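Local coordinates for ankyrin repeat and SAM domain-containing protein 4B (Mus musculus, PDB 5F3X), which probably binds the PDZ scaffold protein harmonin through its SAM domain and C-terminal PDZ-binding motif, helping to build adhesion complexes of brush-border microvilli, at residues P11-L16 with E23-F28. Sequence-based numbering, arbitrary orientation.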
ATOM      1  N   PRO B  11     -14.852  -3.426  -7.848  1.00 43.07           N
ATOM      2  CA  PRO B  11     -13.593  -3.867  -8.484  1.00 46.49           C
ATOM      3  C   PRO B  11     -13.680  -3.959 -10.006  1.00 48.38           C
ATOM      4  O   PRO B  11     -12.697  -3.667 -10.710  1.00 46.52           O
ATOM      5  CB  PRO B  11     -13.344  -5.241  -7.838  1.00 44.85           C
ATOM      6  CG  PRO B  11     -14.137  -5.231  -6.571  1.00 38.78           C
ATOM      7  CD  PRO B  11     -15.366  -4.404  -6.878  1.00 38.53           C
ATOM      8  N   LEU B  12     -14.846  -4.355 -10.530  1.00 48.88           N
ATOM      9  CA  LEU B  12     -15.069  -4.327 -11.971  1.00 49.25           C
ATOM     10  C   LEU B  12     -14.867  -2.927 -12.540  1.00 54.92           C
ATOM     11  O   LEU B  12     -14.223  -2.755 -13.583  1.00 56.94           O
ATOM     12  CB  LEU B  12     -16.476  -4.824 -12.305  1.00 49.71           C
ATOM     13  CG  LEU B  12     -16.890  -4.548 -13.763  1.00 48.59           C
ATOM     14  CD1 LEU B  12     -16.048  -5.373 -14.715  1.00 47.33           C
ATOM     15  CD2 LEU B  12     -18.335  -4.831 -14.010  1.00 49.83           C
ATOM     16  N   GLU B  13     -15.431  -1.906 -11.886  1.00 58.43           N
ATOM     17  CA  GLU B  13     -15.326  -0.563 -12.446  1.00 57.83           C
ATOM     18  C   GLU B  13     -13.876  -0.112 -12.525  1.00 55.56           C
ATOM     19  O   GLU B  13     -13.414   0.333 -13.587  1.00 56.97           O
ATOM     20  CB  GLU B  13     -16.147   0.435 -11.638  1.00 61.37           C
ATOM     21  CG  GLU B  13     -15.980   1.873 -12.164  1.00 60.82           C
ATOM     22  CD  GLU B  13     -17.023   2.847 -11.635  1.00 62.02           C
ATOM     23  OE1 GLU B  13     -17.797   2.488 -10.704  1.00 63.77           O
ATOM     24  OE2 GLU B  13     -17.071   3.972 -12.173  1.00 60.91           O
ATOM     25  N   VAL B  14     -13.144  -0.201 -11.406  1.00 51.01           N
ATOM     26  CA  VAL B  14     -11.734   0.193 -11.417  1.00 46.04           C
ATOM     27  C   VAL B  14     -10.998  -0.581 -12.490  1.00 48.09           C
ATOM     28  O   VAL B  14     -10.191  -0.017 -13.246  1.00 48.75           O
ATOM     29  CB  VAL B  14     -11.073  -0.033 -10.039  1.00 40.50           C
ATOM     30  CG1 VAL B  14      -9.636   0.481 -10.070  1.00 39.72           C
ATOM     31  CG2 VAL B  14     -11.846   0.629  -8.934  1.00 40.21           C
ATOM     32  N   PHE B  15     -11.270  -1.892 -12.570  1.00 45.69           N
ATOM     33  CA  PHE B  15     -10.669  -2.736 -13.590  1.00 42.49           C
ATOM     34  C   PHE B  15     -10.861  -2.145 -14.987  1.00 41.60           C
ATOM     35  O   PHE B  15      -9.883  -1.777 -15.649  1.00 42.25           O
ATOM     36  CB  PHE B  15     -11.248  -4.146 -13.492  1.00 45.95           C
ATOM     37  CG  PHE B  15     -10.638  -5.109 -14.462  1.00 49.57           C
ATOM     38  CD1 PHE B  15      -9.337  -5.564 -14.277  1.00 49.89           C
ATOM     39  CD2 PHE B  15     -11.343  -5.535 -15.574  1.00 48.74           C
ATOM     40  CE1 PHE B  15      -8.767  -6.431 -15.176  1.00 50.45           C
ATOM     41  CE2 PHE B  15     -10.773  -6.407 -16.475  1.00 48.07           C
ATOM     42  CZ  PHE B  15      -9.486  -6.852 -16.281  1.00 49.93           C
ATOM     43  N   LEU B  16     -12.118  -2.025 -15.446  1.00 40.73           N
ATOM     44  CA  LEU B  16     -12.366  -1.439 -16.769  1.00 42.75           C
ATOM     45  C   LEU B  16     -11.733  -0.061 -16.899  1.00 43.86           C
ATOM     46  O   LEU B  16     -11.143   0.265 -17.936  1.00 43.27           O
ATOM     47  CB  LEU B  16     -13.862  -1.361 -17.053  1.00 45.21           C
ATOM     48  CG  LEU B  16     -14.606  -2.702 -16.997  1.00 47.97           C
ATOM     49  CD1 LEU B  16     -16.109  -2.479 -17.137  1.00 50.26           C
ATOM     50  CD2 LEU B  16     -14.077  -3.687 -18.067  1.00 46.48           C
ATOM     51  N   GLU B  23     -16.261   2.246 -21.128  1.00 47.96           N
ATOM     52  CA  GLU B  23     -17.493   2.327 -21.906  1.00 51.13           C
ATOM     53  C   GLU B  23     -18.355   1.078 -21.792  1.00 53.66           C
ATOM     54  O   GLU B  23     -19.538   1.139 -22.137  1.00 55.86           O
ATOM     55  CB  GLU B  23     -17.199   2.604 -23.373  1.00 52.74           C
ATOM     56  CG  GLU B  23     -16.590   1.471 -24.131  1.00 57.27           C
ATOM     57  CD  GLU B  23     -16.674   1.677 -25.640  1.00 63.07           C
ATOM     58  OE1 GLU B  23     -17.796   1.547 -26.193  1.00 66.34           O
ATOM     59  OE2 GLU B  23     -15.630   1.983 -26.264  1.00 61.82           O
ATOM     60  N   PHE B  24     -17.813  -0.043 -21.305  1.00 54.10           N
ATOM     61  CA  PHE B  24     -18.579  -1.286 -21.213  1.00 55.01           C
ATOM     62  C   PHE B  24     -19.207  -1.518 -19.847  1.00 57.64           C
ATOM     63  O   PHE B  24     -19.915  -2.502 -19.671  1.00 59.44           O
ATOM     64  CB  PHE B  24     -17.703  -2.472 -21.612  1.00 50.66           C
ATOM     65  CG  PHE B  24     -17.116  -2.323 -22.991  1.00 50.55           C
ATOM     66  CD1 PHE B  24     -17.886  -2.593 -24.123  1.00 44.96           C
ATOM     67  CD2 PHE B  24     -15.809  -1.864 -23.165  1.00 50.60           C
ATOM     68  CE1 PHE B  24     -17.365  -2.422 -25.395  1.00 41.97           C
ATOM     69  CE2 PHE B  24     -15.277  -1.697 -24.441  1.00 47.95           C
ATOM     70  CZ  PHE B  24     -16.074  -1.965 -25.561  1.00 43.32           C
ATOM     71  N   LEU B  25     -18.997  -0.628 -18.885  1.00 59.26           N
ATOM     72  CA  LEU B  25     -19.633  -0.810 -17.584  1.00 54.22           C
ATOM     73  C   LEU B  25     -21.157  -0.872 -17.665  1.00 52.72           C
ATOM     74  O   LEU B  25     -21.748  -1.720 -16.980  1.00 54.14           O
ATOM     75  CB  LEU B  25     -19.160   0.294 -16.629  1.00 51.42           C
ATOM     76  CG  LEU B  25     -19.482   0.052 -15.154  1.00 52.08           C
ATOM     77  CD1 LEU B  25     -18.976  -1.305 -14.725  1.00 53.25           C
ATOM     78  CD2 LEU B  25     -18.892   1.122 -14.276  1.00 50.37           C
ATOM     79  N   PRO B  26     -21.850  -0.044 -18.448  1.00 54.40           N
ATOM     80  CA  PRO B  26     -23.314  -0.196 -18.507  1.00 56.23           C
ATOM     81  C   PRO B  26     -23.791  -1.504 -19.136  1.00 61.84           C
ATOM     82  O   PRO B  26     -24.843  -2.002 -18.718  1.00 61.21           O
ATOM     83  CB  PRO B  26     -23.769   1.032 -19.310  1.00 52.10           C
ATOM     84  CG  PRO B  26     -22.562   1.534 -19.988  1.00 51.69           C
ATOM     85  CD  PRO B  26     -21.415   1.208 -19.096  1.00 53.32           C
ATOM     86  N   ILE B  27     -23.064  -2.091 -20.102  1.00 65.21           N
ATOM     87  CA  ILE B  27     -23.503  -3.372 -20.663  1.00 65.39           C
ATOM     88  C   ILE B  27     -23.172  -4.520 -19.713  1.00 67.25           C
ATOM     89  O   ILE B  27     -23.989  -5.429 -19.517  1.00 70.51           O
ATOM     90  CB  ILE B  27     -22.914  -3.617 -22.068  1.00 65.06           C
ATOM     91  CG1 ILE B  27     -23.424  -4.942 -22.658  1.00 68.71           C
ATOM     92  CG2 ILE B  27     -21.412  -3.717 -22.031  1.00 63.93           C
ATOM     93  CD1 ILE B  27     -24.760  -4.897 -23.378  1.00 67.51           C
ATOM     94  N   PHE B  28     -21.996  -4.498 -19.085  1.00 63.32           N
ATOM     95  CA  PHE B  28     -21.691  -5.546 -18.118  1.00 60.13           C
ATOM     96  C   PHE B  28     -22.690  -5.550 -16.974  1.00 61.58           C
ATOM     97  O   PHE B  28     -23.023  -6.610 -16.437  1.00 63.66           O
ATOM     98  CB  PHE B  28     -20.278  -5.387 -17.563  1.00 55.53           C
ATOM     99  CG  PHE B  28     -19.212  -5.795 -18.512  1.00 55.29           C
ATOM    100  CD1 PHE B  28     -19.465  -5.878 -19.864  1.00 57.82           C
ATOM    101  CD2 PHE B  28     -17.955  -6.111 -18.056  1.00 58.81           C
ATOM    102  CE1 PHE B  28     -18.472  -6.263 -20.753  1.00 59.65           C
ATOM    103  CE2 PHE B  28     -16.961  -6.493 -18.935  1.00 61.14           C
ATOM    104  CZ  PHE B  28     -17.221  -6.572 -20.286  1.00 60.19           C
TER
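With CG turned anti to the backbone N in both residues (chi1 168° in L12, -167° in L25), the two leucines extend across the gap between their helices and pass alongside one another, pointing opposite ways. CD2 of L12 and CD1 of L25 lie 3.7 Å apart, and L16 CD1 approaches the same L25 CD1 from the next turn of its helix, at 3.9 Å. L25 splits its two methyls between partners: CD2 leans against the extended E13 chain, 3.7 Å from E13 CG and CD alike and 4.0 Å from each of OE1 and OE2. L16 also sets CD1 over the start of helix 25-30, 3.8 Å from L25 N. Helices 11-18 and 25-30 are the first two of the five-helix SAM fold, and this apolar contact joins them just across the short connection between them. On its buried side stands the F28 ring. The L12 and F28 side chains run at about a right angle, and L12 CD1 meets the ring at its edge, near the ring plane, 3.9 Å from F28 CD2. L16 CD2 approaches the same ring obliquely, 4.1 Å from F28 CE2. L38 of helix 35-39 packs on both L12 and F28, carrying the contact deeper into the core, while on the outer side E13 also packs on an aromatic side chain of the other protein in the assembly.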